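Local coordinates for sortase family protein (Streptococcus agalactiae, PDB 4D7W), which probably acts as a class C sortase, a transpeptidase that joins pilin subunits covalently during assembly of the type 2b pilus of group B Streptococcus, at residues Tyr65-Ile68 with Ile73-Pro76; Met6-Arg11 with Val135-Glu140; Gln54-Lys59 with Leu77-Ser82. All coordinates share one frame; numbering follows the deposited sequence.

How the contacts relate
All three contacts reach the same curled sheet of the sortase beta-barrel, which includes strands 62-68, 73-79 and 132-137. Contact 1 is the antiparallel hairpin, and both other contacts adjoin it: the Y65 O to S136 N bond of 2.8 Å joins it to contact 2, while I66 CG2 packs on L77 CD2 of contact 3 at 4.1 Å. Contacts 2 and 3, centres about 13 Å apart, meet through I57, whose CD1 lies 3.6 Å from Y8 CE1. The centres of contacts 1 and 2 are about 11 Å apart, those of 1 and 3 about 15 Å. Strand 167-175, which should carry the catalytic cysteine as in other sortases, reaches contact 1 through L171.

Contact 1. Residues Tyr65-Ile68 with Ile73-Pro76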
# COMPACT_ATOMS: atom_id res chain seq x y z
N TYR A 65 -1.35 -5.94 6.17
CA TYR A 65 -0.29 -5.25 6.87
C TYR A 65 1.01 -5.32 6.10
O TYR A 65 1.24 -6.25 5.32
CB TYR A 65 -0.11 -5.81 8.28
CG TYR A 65 0.25 -7.28 8.38
CD1 TYR A 65 -0.74 -8.27 8.39
CD2 TYR A 65 1.58 -7.68 8.50
CE1 TYR A 65 -0.40 -9.62 8.50
CE2 TYR A 65 1.92 -9.03 8.61
CZ TYR A 65 0.93 -9.99 8.60
OH TYR A 65 1.28 -11.33 8.70
N ILE A 66 1.85 -4.31 6.33
CA ILE A 66 3.13 -4.21 5.64
C ILE A 66 4.26 -4.47 6.62
O ILE A 66 4.18 -4.11 7.80
CB ILE A 66 3.30 -2.82 4.99
CG1 ILE A 66 4.61 -2.77 4.20
CG2 ILE A 66 3.24 -1.72 6.05
CD1 ILE A 66 4.84 -1.42 3.53
N SER A 67 5.32 -5.11 6.13
CA SER A 67 6.48 -5.47 6.94
C SER A 67 7.75 -4.97 6.28
O SER A 67 8.00 -5.28 5.10
CB SER A 67 6.58 -6.99 7.12
OG SER A 67 5.51 -7.48 7.89
N ILE A 68 8.54 -4.22 7.03
CA ILE A 68 9.79 -3.67 6.53
C ILE A 68 10.89 -3.96 7.54
O ILE A 68 11.29 -3.07 8.31
CB ILE A 68 9.69 -2.16 6.30
CG1 ILE A 68 8.37 -1.82 5.61
CG2 ILE A 68 10.89 -1.67 5.48
CD1 ILE A 68 8.19 -0.35 5.36
N ILE A 73 9.44 -2.14 11.02
CA ILE A 73 8.08 -1.69 10.87
C ILE A 73 7.17 -2.86 10.53
O ILE A 73 7.46 -3.65 9.63
CB ILE A 73 7.95 -0.61 9.77
CG1 ILE A 73 8.68 0.68 10.18
CG2 ILE A 73 6.49 -0.34 9.45
CD1 ILE A 73 8.13 1.35 11.44
N LYS A 74 6.08 -2.96 11.27
CA LYS A 74 5.00 -3.87 10.92
C LYS A 74 3.72 -3.12 11.28
O LYS A 74 3.45 -2.90 12.46
CB LYS A 74 5.11 -5.20 11.67
CG LYS A 74 4.12 -6.24 11.16
CD LYS A 74 4.29 -7.60 11.84
CE LYS A 74 3.32 -7.77 13.02
NZ LYS A 74 3.05 -9.21 13.36
N LEU A 75 2.98 -2.69 10.27
CA LEU A 75 1.80 -1.84 10.47
C LEU A 75 0.64 -2.29 9.62
O LEU A 75 0.84 -2.81 8.51
CB LEU A 75 2.11 -0.38 10.15
CG LEU A 75 3.05 0.41 11.06
CD1 LEU A 75 3.47 1.70 10.37
CD2 LEU A 75 2.37 0.71 12.37
N PRO A 76 -0.58 -2.08 10.12
CA PRO A 76 -1.80 -2.37 9.36
C PRO A 76 -2.01 -1.38 8.22
O PRO A 76 -1.72 -0.19 8.38
CB PRO A 76 -2.92 -2.26 10.41
CG PRO A 76 -2.36 -1.35 11.48
CD PRO A 76 -0.87 -1.63 11.50
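I66 and L75 form a hydrogen-bonded pair at the middle of this antiparallel ladder, each using both its backbone N-H and its carbonyl. I66 N gives its hydrogen to L75 O at 2.8 Å, with the C=O pointing almost straight at the donor (165°). The return bond, L75 N to I66 O, is longer at 3.1 Å and lies in the carbonyl plane. In the next hydrogen-bonded pair, I68 N donates to I73 O at 2.9 Å in a nearly linear bond (170°), whereas I73 N to I68 O stretches to 3.4 Å and is weak. Two of the acceptors also receive CA-H...O contacts: K74 CA lies 3.2 Å from I66 O and S67 CA 3.4 Å from I73 O; both CA atoms belong to the non-hydrogen-bonded pair S67-K74. P76, which has no N-H, pairs with Y65 in such a position.

Side chains alternate between the two faces. On one, the Y65 ring and the K74 chain cross obliquely, K74 CG coming 3.9 Å from Y65 CD2. Y65 CG sits between the backbone N and carbonyl carbon (chi1 60°), which stands the ring up from the sheet, where its CD2 side meets the K74 chain. Y65 OH makes a weak hydrogen bond to Q9 NE2. S67 OG touches the same K74 CG. The opposite face is aliphatic, with I68 CB against I73 CB.

The face of Y65, K74 and P76 is covered by A4 and I5 of helix 3-13. Beneath, I66 and I68 meet L171 of strand 167-175 and W133 of strand 132-137. That last strand flanks 62-68 on its other edge, where S67 bonds through its backbone to T134, as Y65 does to S136; P76 in turn bonds to I90, carrying the sheet onward to strand 90-92.

Contact 2. Residues Met6-Arg11 with Val135-Glu140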
# COMPACT_ATOMS: atom_id res chain seq x y z
N MET A 6 -3.39 -8.40 14.86
CA MET A 6 -3.83 -9.65 15.50
C MET A 6 -5.28 -9.97 15.18
O MET A 6 -5.60 -11.10 14.80
CB MET A 6 -3.64 -9.58 17.01
CG MET A 6 -2.18 -9.60 17.46
SD MET A 6 -1.97 -9.83 19.24
CE MET A 6 -2.70 -8.31 19.88
N ASP A 7 -6.16 -8.97 15.32
CA ASP A 7 -7.58 -9.13 15.01
C ASP A 7 -7.82 -9.50 13.55
O ASP A 7 -8.69 -10.31 13.23
CB ASP A 7 -8.35 -7.84 15.34
CG ASP A 7 -8.42 -7.56 16.83
OD1 ASP A 7 -8.29 -8.51 17.63
OD2 ASP A 7 -8.61 -6.37 17.19
N TYR A 8 -7.05 -8.89 12.67
CA TYR A 8 -7.16 -9.18 11.25
C TYR A 8 -6.73 -10.61 10.95
O TYR A 8 -7.42 -11.34 10.24
CB TYR A 8 -6.30 -8.21 10.45
CG TYR A 8 -6.26 -8.52 8.96
CD1 TYR A 8 -7.18 -7.98 8.09
CD2 TYR A 8 -5.27 -9.37 8.45
CE1 TYR A 8 -7.13 -8.26 6.73
CE2 TYR A 8 -5.21 -9.65 7.10
CZ TYR A 8 -6.14 -9.11 6.24
OH TYR A 8 -6.07 -9.42 4.90
N GLN A 9 -5.58 -11.00 11.50
CA GLN A 9 -5.08 -12.36 11.33
C GLN A 9 -6.09 -13.38 11.83
O GLN A 9 -6.39 -14.35 11.13
CB GLN A 9 -3.76 -12.54 12.08
CG GLN A 9 -2.58 -11.79 11.48
CD GLN A 9 -1.32 -11.94 12.32
OE1 GLN A 9 -1.38 -12.28 13.50
NE2 GLN A 9 -0.17 -11.66 11.71
N ASP A 10 -6.61 -13.15 13.03
CA ASP A 10 -7.56 -14.07 13.64
C ASP A 10 -8.81 -14.23 12.78
O ASP A 10 -9.36 -15.32 12.67
CB ASP A 10 -7.92 -13.60 15.05
CG ASP A 10 -6.77 -13.79 16.03
OD1 ASP A 10 -5.76 -14.40 15.63
OD2 ASP A 10 -6.89 -13.35 17.19
N ARG A 11 -9.25 -13.15 12.17
CA ARG A 11 -10.43 -13.20 11.33
C ARG A 11 -10.16 -14.04 10.09
O ARG A 11 -10.94 -14.92 9.72
CB ARG A 11 -10.85 -11.80 10.93
CG ARG A 11 -12.15 -11.76 10.20
CD ARG A 11 -13.20 -11.21 11.11
NE ARG A 11 -14.35 -10.75 10.36
CZ ARG A 11 -15.43 -10.21 10.92
NH1 ARG A 11 -15.48 -10.07 12.24
NH2 ARG A 11 -16.44 -9.81 10.17
N VAL A 135 3.91 -7.11 1.84
CA VAL A 135 2.58 -6.84 2.32
C VAL A 135 1.89 -8.19 2.44
O VAL A 135 2.06 -9.08 1.59
CB VAL A 135 1.79 -5.87 1.39
CG1 VAL A 135 2.45 -4.49 1.37
CG2 VAL A 135 1.75 -6.41 0.01
N SER A 136 1.17 -8.38 3.54
CA SER A 136 0.46 -9.62 3.79
C SER A 136 -1.01 -9.33 3.66
O SER A 136 -1.52 -8.43 4.32
CB SER A 136 0.81 -10.16 5.17
OG SER A 136 2.22 -10.26 5.29
N ILE A 137 -1.67 -10.06 2.78
CA ILE A 137 -3.08 -9.82 2.49
C ILE A 137 -3.78 -11.18 2.51
O ILE A 137 -3.41 -12.09 1.77
CB ILE A 137 -3.24 -9.10 1.13
CG1 ILE A 137 -2.66 -7.68 1.22
CG2 ILE A 137 -4.69 -9.07 0.70
CD1 ILE A 137 -2.27 -7.11 -0.10
N LEU A 138 -4.75 -11.33 3.41
CA LEU A 138 -5.35 -12.64 3.65
C LEU A 138 -4.26 -13.64 4.03
O LEU A 138 -3.44 -13.38 4.92
CB LEU A 138 -6.14 -13.10 2.42
CG LEU A 138 -7.24 -12.11 2.03
CD1 LEU A 138 -8.06 -12.61 0.87
CD2 LEU A 138 -8.15 -11.83 3.23
N ASN A 139 -4.23 -14.78 3.34
CA ASN A 139 -3.24 -15.80 3.62
C ASN A 139 -2.00 -15.72 2.72
O ASN A 139 -1.24 -16.68 2.62
CB ASN A 139 -3.87 -17.19 3.47
CG ASN A 139 -4.33 -17.48 2.04
OD1 ASN A 139 -4.83 -16.59 1.33
ND2 ASN A 139 -4.16 -18.74 1.60
N GLU A 140 -1.81 -14.59 2.05
CA GLU A 140 -0.75 -14.52 1.05
C GLU A 140 0.26 -13.42 1.27
O GLU A 140 -0.02 -12.42 1.92
CB GLU A 140 -1.37 -14.39 -0.34
CG GLU A 140 -1.79 -15.76 -0.90
CD GLU A 140 -2.92 -15.65 -1.90
OE1 GLU A 140 -3.44 -14.54 -2.08
OE2 GLU A 140 -3.28 -16.69 -2.49
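Y8 turns its CG anti to the backbone N (chi1 175°), sending the ring out from helix 3-13 so that its hydroxyl reaches the backbone of L138. There a positive phi of 56° places L138 at the first corner of a type II' turn. L138 N donates to Y8 OH at 2.8 Å, along a fairly straight path (163°) and close to the plane of the ring, so the phenol is met at its edge.

The turn closes the two-residue beta hairpin between strands 132-137 and 140-152 of the sortase barrel. I137 and E140 hydrogen-bond to each other in both directions, at 3.0 Å for I137 N to E140 O and likewise for E140 N to I137 O. The L138 N-H at the corner, not used in this pairing, is taken up by the hydroxyl of Y8.

L138 CD2 folds back to 3.6 Å from Y8 OH, an apolar cover beside the polar bond. I137 adds a looser touch, its CG2 lying 4.4 Å from Y8 OH. I57 packs against both Y8 and L138, and I23 and I24 of helix 17-31 also lean on the L138 side chain.

Contact 3. Residues Gln54-Lys59 with Leu77-Ser82; sequences QLAIDK and LYHGTS
H79 and Q54 are joined by a hydrogen bond from a side chain to the backbone. H79 NE2 donates to Q54 O at 2.7 Å, a short bond that is nevertheless bent at the hydrogen (135°). The oxygen lies almost in the imidazole plane, and the donor lies in the carbonyl plane, so ring and peptide meet edge to edge. The bend shows in the position of the acceptor: Q54 O is also only 3.1 Å from H79 CE1, displaced toward that carbon. The other ring nitrogen, ND1, hydrogen-bonds to G61 O. With a carbonyl facing each nitrogen, the ring is fixed in rotation, and the pattern is consistent with protons on both. G61 and H79 are also bonded through their backbones. The amide end of Q54 takes no part, its NE2 being bound to D50 OD1.

In the fold, the contact ties the end of strand 73-79 to the loop that leads from helix 45-52 into strand 62-68, its antiparallel neighbour in the sortase barrel.

Van der Waals contacts are slighter. A56 CB comes within 4.4 Å of H79 CE1, approaching the ring obliquely, and L55 O stands 4.1 Å from the same carbon near the ring plane. H79 CG lies anti to the carbonyl carbon (chi1 -71°), which directs the imidazole across to the loop. L55 adopts a left-handed backbone conformation, and its side chain packs with I23 and A27 of helix 17-31, L98 and M63.

The aromatic interaction is an edge-to-face pairing of H79 with Y51, whose OH also accepts a hydrogen bond from G80 N.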
# COMPACT_ATOMS: atom_id res chain seq x y z
N GLN A 54 -13.29 -3.70 -1.80
CA GLN A 54 -12.21 -4.60 -2.21
C GLN A 54 -11.34 -4.92 -1.01
O GLN A 54 -11.06 -4.05 -0.20
CB GLN A 54 -11.37 -3.98 -3.35
CG GLN A 54 -12.16 -3.72 -4.63
CD GLN A 54 -12.57 -5.01 -5.34
OE1 GLN A 54 -11.99 -6.06 -5.10
NE2 GLN A 54 -13.57 -4.93 -6.21
N LEU A 55 -10.91 -6.18 -0.90
CA LEU A 55 -10.01 -6.65 0.15
C LEU A 55 -10.55 -6.32 1.55
O LEU A 55 -9.80 -6.02 2.47
CB LEU A 55 -8.61 -6.02 -0.03
CG LEU A 55 -7.94 -6.43 -1.35
CD1 LEU A 55 -6.55 -5.81 -1.45
CD2 LEU A 55 -7.87 -7.93 -1.42
N ALA A 56 -11.87 -6.37 1.70
CA ALA A 56 -12.50 -6.00 2.96
C ALA A 56 -13.07 -7.24 3.61
O ALA A 56 -13.86 -7.95 2.99
CB ALA A 56 -13.60 -4.95 2.72
N ILE A 57 -12.66 -7.52 4.86
CA ILE A 57 -13.24 -8.67 5.57
C ILE A 57 -14.01 -8.24 6.82
O ILE A 57 -14.48 -9.10 7.58
CB ILE A 57 -12.17 -9.67 6.01
CG1 ILE A 57 -11.31 -9.07 7.12
CG2 ILE A 57 -11.32 -10.11 4.81
CD1 ILE A 57 -10.21 -10.02 7.58
N ASP A 58 -14.13 -6.94 7.03
CA ASP A 58 -14.93 -6.38 8.13
C ASP A 58 -15.14 -4.92 7.83
O ASP A 58 -14.80 -4.46 6.75
CB ASP A 58 -14.25 -6.59 9.50
CG ASP A 58 -12.82 -6.02 9.56
OD1 ASP A 58 -12.54 -4.97 8.94
OD2 ASP A 58 -11.98 -6.63 10.25
N LYS A 59 -15.68 -4.16 8.77
CA LYS A 59 -15.98 -2.76 8.50
C LYS A 59 -14.86 -1.77 8.85
O LYS A 59 -15.08 -0.55 8.81
CB LYS A 59 -17.26 -2.36 9.24
CG LYS A 59 -18.52 -3.01 8.67
CD LYS A 59 -19.76 -2.22 9.04
CE LYS A 59 -20.96 -2.67 8.22
NZ LYS A 59 -21.98 -1.58 8.07
N LEU A 77 -2.50 -1.87 7.08
CA LEU A 77 -2.78 -1.08 5.88
C LEU A 77 -4.26 -0.81 5.74
O LEU A 77 -5.04 -1.75 5.72
CB LEU A 77 -2.34 -1.81 4.61
CG LEU A 77 -0.86 -1.96 4.30
CD1 LEU A 77 -0.72 -2.73 2.99
CD2 LEU A 77 -0.23 -0.58 4.19
N TYR A 78 -4.66 0.45 5.59
CA TYR A 78 -6.08 0.75 5.46
C TYR A 78 -6.45 1.35 4.09
O TYR A 78 -5.62 1.95 3.42
CB TYR A 78 -6.52 1.70 6.58
CG TYR A 78 -6.55 1.03 7.95
CD1 TYR A 78 -5.41 0.95 8.73
CD2 TYR A 78 -7.73 0.46 8.44
CE1 TYR A 78 -5.43 0.34 9.98
CE2 TYR A 78 -7.75 -0.16 9.68
CZ TYR A 78 -6.60 -0.22 10.44
OH TYR A 78 -6.59 -0.83 11.66
N HIS A 79 -7.72 1.19 3.70
CA HIS A 79 -8.28 1.92 2.57
C HIS A 79 -8.12 3.43 2.76
O HIS A 79 -8.44 3.96 3.82
CB HIS A 79 -9.78 1.62 2.40
CG HIS A 79 -10.08 0.24 1.89
ND1 HIS A 79 -10.08 -0.87 2.71
CD2 HIS A 79 -10.42 -0.21 0.66
CE1 HIS A 79 -10.40 -1.95 2.00
NE2 HIS A 79 -10.61 -1.57 0.75
N GLY A 80 -7.64 4.12 1.73
CA GLY A 80 -7.66 5.57 1.72
C GLY A 80 -6.57 6.16 2.59
O GLY A 80 -5.84 5.45 3.25
N THR A 81 -6.47 7.49 2.58
CA THR A 81 -5.39 8.16 3.30
C THR A 81 -5.91 9.28 4.19
O THR A 81 -5.28 10.32 4.32
CB THR A 81 -4.36 8.74 2.33
OG1 THR A 81 -5.06 9.47 1.32
CG2 THR A 81 -3.60 7.62 1.65
N SER A 82 -7.07 9.05 4.81
CA SER A 82 -7.65 10.02 5.74
C SER A 82 -6.73 10.27 6.93
O SER A 82 -5.86 9.45 7.24
CB SER A 82 -9.01 9.52 6.22
OG SER A 82 -8.89 8.24 6.83